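Local coordinates for xyloglucan-specific endo-beta-1,4-glucanase (Uncultured bacterium, PDB 4W88), which hydrolyses internal beta-1,4-glucosidic linkages in the glucan backbone of xyloglucan, a branched plant cell wall polysaccharide, at residues A[149-152]-A[158-161]. The protein carries 1 engineered substitution. Numbering follows the deposited sequence. Where two conformers were deposited one is given.
Sequences EPRM and EWSG. With BGC (beta-D-glucopyranose), chain C; BGC (beta-D-glucopyranose), chain B; GAL (beta-D-galactopyranose), chain D; XYS (alpha-D-xylopyranose), chain E.
Arg151 and Glu158 meet in a salt bridge, Arg151 NE to Glu158 OE2 at 2.8 Å, using the anti lone pair of the carboxylate oxygen; guanidinium and carboxylate planes lie only 12° apart. The indole of Trp159 is held between this pair and the sugar. Arg151 CD makes a CH-pi contact with its six-membered ring, 4.1 Å from the centroid, and Trp159 CH2 sits over one face of the guanidinium. Against the opposite indole face lie C1 of the chain C glucose, over the ring centre, and C4 of the chain B glucose, nearer the rim. Trp159 NE1 donates to xylose O2 at 3.2 Å, while Glu149 OE1 approaches the ring edge in plane, 3.4 Å from Trp159 CH2. Were Trp159 an alanine, the two glucose units would probably lose the flat surface they rest on, xylose O2 its indole donor and the Arg151 guanidinium the cover over one face. Both segments belong to the loop that leads from strand 142-145, the fourth strand of a TIM barrel, to helix 164-182; Glu149 is the glutamate of the Asn-Glu-Pro sequence that carries the acid/base in family 5, a role it probably fills. Its OE2 accepts from O4 of the chain C glucose at 2.6 Å and is also hydrogen-bonded to His223 ND1. With CG anti to the backbone N (chi1 -179°) and the chain extended beyond it, Glu158 brings its carboxylate between Arg151 and the galactose, where OE1 receives galactose O2 at 2.5 Å besides the backbone N of Gly154. Water 1 joins Arg151 NH2 to Glu158 OE2. Further back, Arg151 NH1 donates a hydrogen bond to Glu149 O within the guanidinium plane, fixing the rotation of the group from its far side.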
loop_
_atom_site.group_PDB
_atom_site.type_symbol
_atom_site.label_atom_id
_atom_site.label_comp_id
_atom_site.label_asym_id
_atom_site.label_seq_id
_atom_site.Cartn_x
_atom_site.Cartn_y
_atom_site.Cartn_z
ATOM N N GLU A 149 6.987 0.573 2.858
ATOM C CA GLU A 149 8.256 -0.119 2.822
ATOM C C GLU A 149 9.409 0.591 3.527
ATOM O O GLU A 149 10.473 0.747 2.956
ATOM C CB GLU A 149 8.594 -0.525 1.420
ATOM C CG GLU A 149 7.548 -1.419 0.786
ATOM C CD GLU A 149 7.842 -1.924 -0.622
ATOM O OE1 GLU A 149 8.742 -1.391 -1.324
ATOM O OE2 GLU A 149 7.090 -2.876 -1.064
ATOM N N PRO A 150 9.153 1.116 4.722
ATOM C CA PRO A 150 10.208 1.886 5.401
ATOM C C PRO A 150 11.453 1.021 5.626
ATOM O O PRO A 150 11.322 -0.123 6.076
ATOM C CB PRO A 150 9.549 2.292 6.706
ATOM C CG PRO A 150 8.499 1.204 6.988
ATOM C CD PRO A 150 7.957 0.950 5.580
ATOM N N ARG A 151 12.627 1.547 5.317
ATOM C CA ARG A 151 13.833 0.743 5.299
ATOM C C ARG A 151 15.050 1.644 5.106
ATOM O O ARG A 151 14.889 2.864 4.944
ATOM C CB ARG A 151 13.783 -0.322 4.164
ATOM C CG ARG A 151 13.725 0.306 2.769
ATOM C CD ARG A 151 13.252 -0.624 1.639
ATOM N NE ARG A 151 13.425 0.006 0.331
ATOM C CZ ARG A 151 12.636 0.912 -0.232
ATOM N NH1 ARG A 151 11.581 1.366 0.369
ATOM N NH2 ARG A 151 12.900 1.376 -1.440
HETATM N N MSE A 152 16.246 1.040 5.067
HETATM C CA MSE A 152 17.485 1.746 4.704
HETATM C C MSE A 152 17.856 1.192 3.308
HETATM O O MSE A 152 18.443 0.077 3.183
HETATM C CB MSE A 152 18.624 1.455 5.702
HETATM C CG MSE A 152 19.952 2.007 5.185
HETATM SE SE MSE A 152 19.942 3.952 5.366
HETATM C CE MSE A 152 19.401 4.385 3.548
ATOM N N GLU A 158 17.911 -4.789 3.569
ATOM C CA GLU A 158 16.849 -3.951 3.025
ATOM C C GLU A 158 15.573 -4.715 2.732
ATOM O O GLU A 158 14.467 -4.266 3.052
ATOM C CB GLU A 158 17.358 -3.283 1.752
ATOM C CG GLU A 158 16.336 -2.355 1.095
ATOM C CD GLU A 158 16.766 -1.656 -0.176
ATOM O OE1 GLU A 158 17.895 -1.899 -0.669
ATOM O OE2 GLU A 158 15.928 -0.864 -0.658
ATOM N N TRP A 159 15.713 -5.885 2.100
ATOM C CA TRP A 159 14.552 -6.659 1.676
ATOM C C TRP A 159 14.336 -7.918 2.459
ATOM O O TRP A 159 13.614 -8.768 2.013
ATOM C CB TRP A 159 14.654 -6.950 0.168
ATOM C CG TRP A 159 14.624 -5.678 -0.672
ATOM C CD1 TRP A 159 15.618 -5.186 -1.487
ATOM C CD2 TRP A 159 13.557 -4.728 -0.750
ATOM N NE1 TRP A 159 15.203 -4.040 -2.113
ATOM C CE2 TRP A 159 13.964 -3.700 -1.636
ATOM C CE3 TRP A 159 12.313 -4.630 -0.156
ATOM C CZ2 TRP A 159 13.125 -2.638 -1.962
ATOM C CZ3 TRP A 159 11.514 -3.587 -0.460
ATOM C CH2 TRP A 159 11.898 -2.601 -1.317
ATOM N N SER A 160 14.990 -8.092 3.595
ATOM C CA SER A 160 14.745 -9.232 4.447
ATOM C C SER A 160 14.346 -8.824 5.840
ATOM O O SER A 160 14.655 -9.539 6.801
ATOM C CB SER A 160 15.977 -10.140 4.490
ATOM O OG SER A 160 17.106 -9.449 5.006
ATOM N N GLY A 161 13.635 -7.707 5.989
ATOM C CA GLY A 161 13.126 -7.274 7.308
ATOM C C GLY A 161 14.071 -6.479 8.196
ATOM O O GLY A 161 13.756 -6.244 9.378
HETATM C C2 BGC C . 10.840 -5.186 -4.753
HETATM C C3 BGC C . 9.791 -4.164 -4.289
HETATM C C4 BGC C . 8.589 -4.826 -3.705
HETATM C C5 BGC C . 9.339 -5.851 -2.761
HETATM C C6 BGC C . 8.212 -6.595 -2.154
HETATM C C1 BGC C . 11.554 -6.040 -3.767
HETATM O O2 BGC C . 11.873 -4.390 -5.106
HETATM O O3 BGC C . 9.430 -3.444 -5.443
HETATM O O4 BGC C . 7.502 -3.804 -3.409
HETATM O O5 BGC C . 10.467 -6.687 -3.377
HETATM O O6 BGC C . 8.498 -7.440 -1.070
HETATM C C2 BGC B . 14.383 -9.872 -3.107
HETATM C C3 BGC B . 12.886 -9.434 -3.196
HETATM C C4 BGC B . 13.026 -7.934 -3.325
HETATM C C5 BGC B . 14.283 -7.790 -4.220
HETATM C C6 BGC B . 14.895 -6.385 -4.263
HETATM C C1 BGC B . 15.289 -9.907 -4.364
HETATM O O1 BGC B . 16.653 -10.595 -4.527
HETATM O O2 BGC B . 14.345 -11.185 -2.797
HETATM O O3 BGC B . 12.122 -9.912 -2.093
HETATM O O4 BGC B . 12.324 -7.170 -4.257
HETATM O O5 BGC B . 15.499 -8.559 -4.192
HETATM O O6 BGC B . 14.740 -5.869 -5.609
HETATM C C1 GAL D . 17.574 -2.364 -5.091
HETATM C C2 GAL D . 18.392 -2.055 -3.801
HETATM C C3 GAL D . 19.780 -1.726 -4.384
HETATM C C4 GAL D . 20.358 -2.939 -5.127
HETATM C C5 GAL D . 19.450 -3.100 -6.338
HETATM C C6 GAL D . 19.977 -4.069 -7.360
HETATM O O2 GAL D . 18.088 -0.917 -3.006
HETATM O O3 GAL D . 20.653 -1.192 -3.419
HETATM O O4 GAL D . 20.368 -4.094 -4.299
HETATM O O5 GAL D . 18.168 -3.450 -5.825
HETATM O O6 GAL D . 19.306 -3.841 -8.553
HETATM C C1 XYS E . 15.395 -4.723 -6.270
HETATM C C2 XYS E . 15.406 -3.172 -5.984
HETATM C C3 XYS E . 13.989 -2.593 -5.778
HETATM C C4 XYS E . 13.103 -2.953 -7.003
HETATM C C5 XYS E . 13.318 -4.384 -7.528
HETATM O O2 XYS E . 16.236 -2.790 -4.828
HETATM O O3 XYS E . 14.025 -1.157 -5.491
HETATM O O4 XYS E . 11.658 -2.847 -6.742
HETATM O O5 XYS E . 14.704 -4.751 -7.561
HETATM O O HOH W 1 15.234 0.434 -2.959
#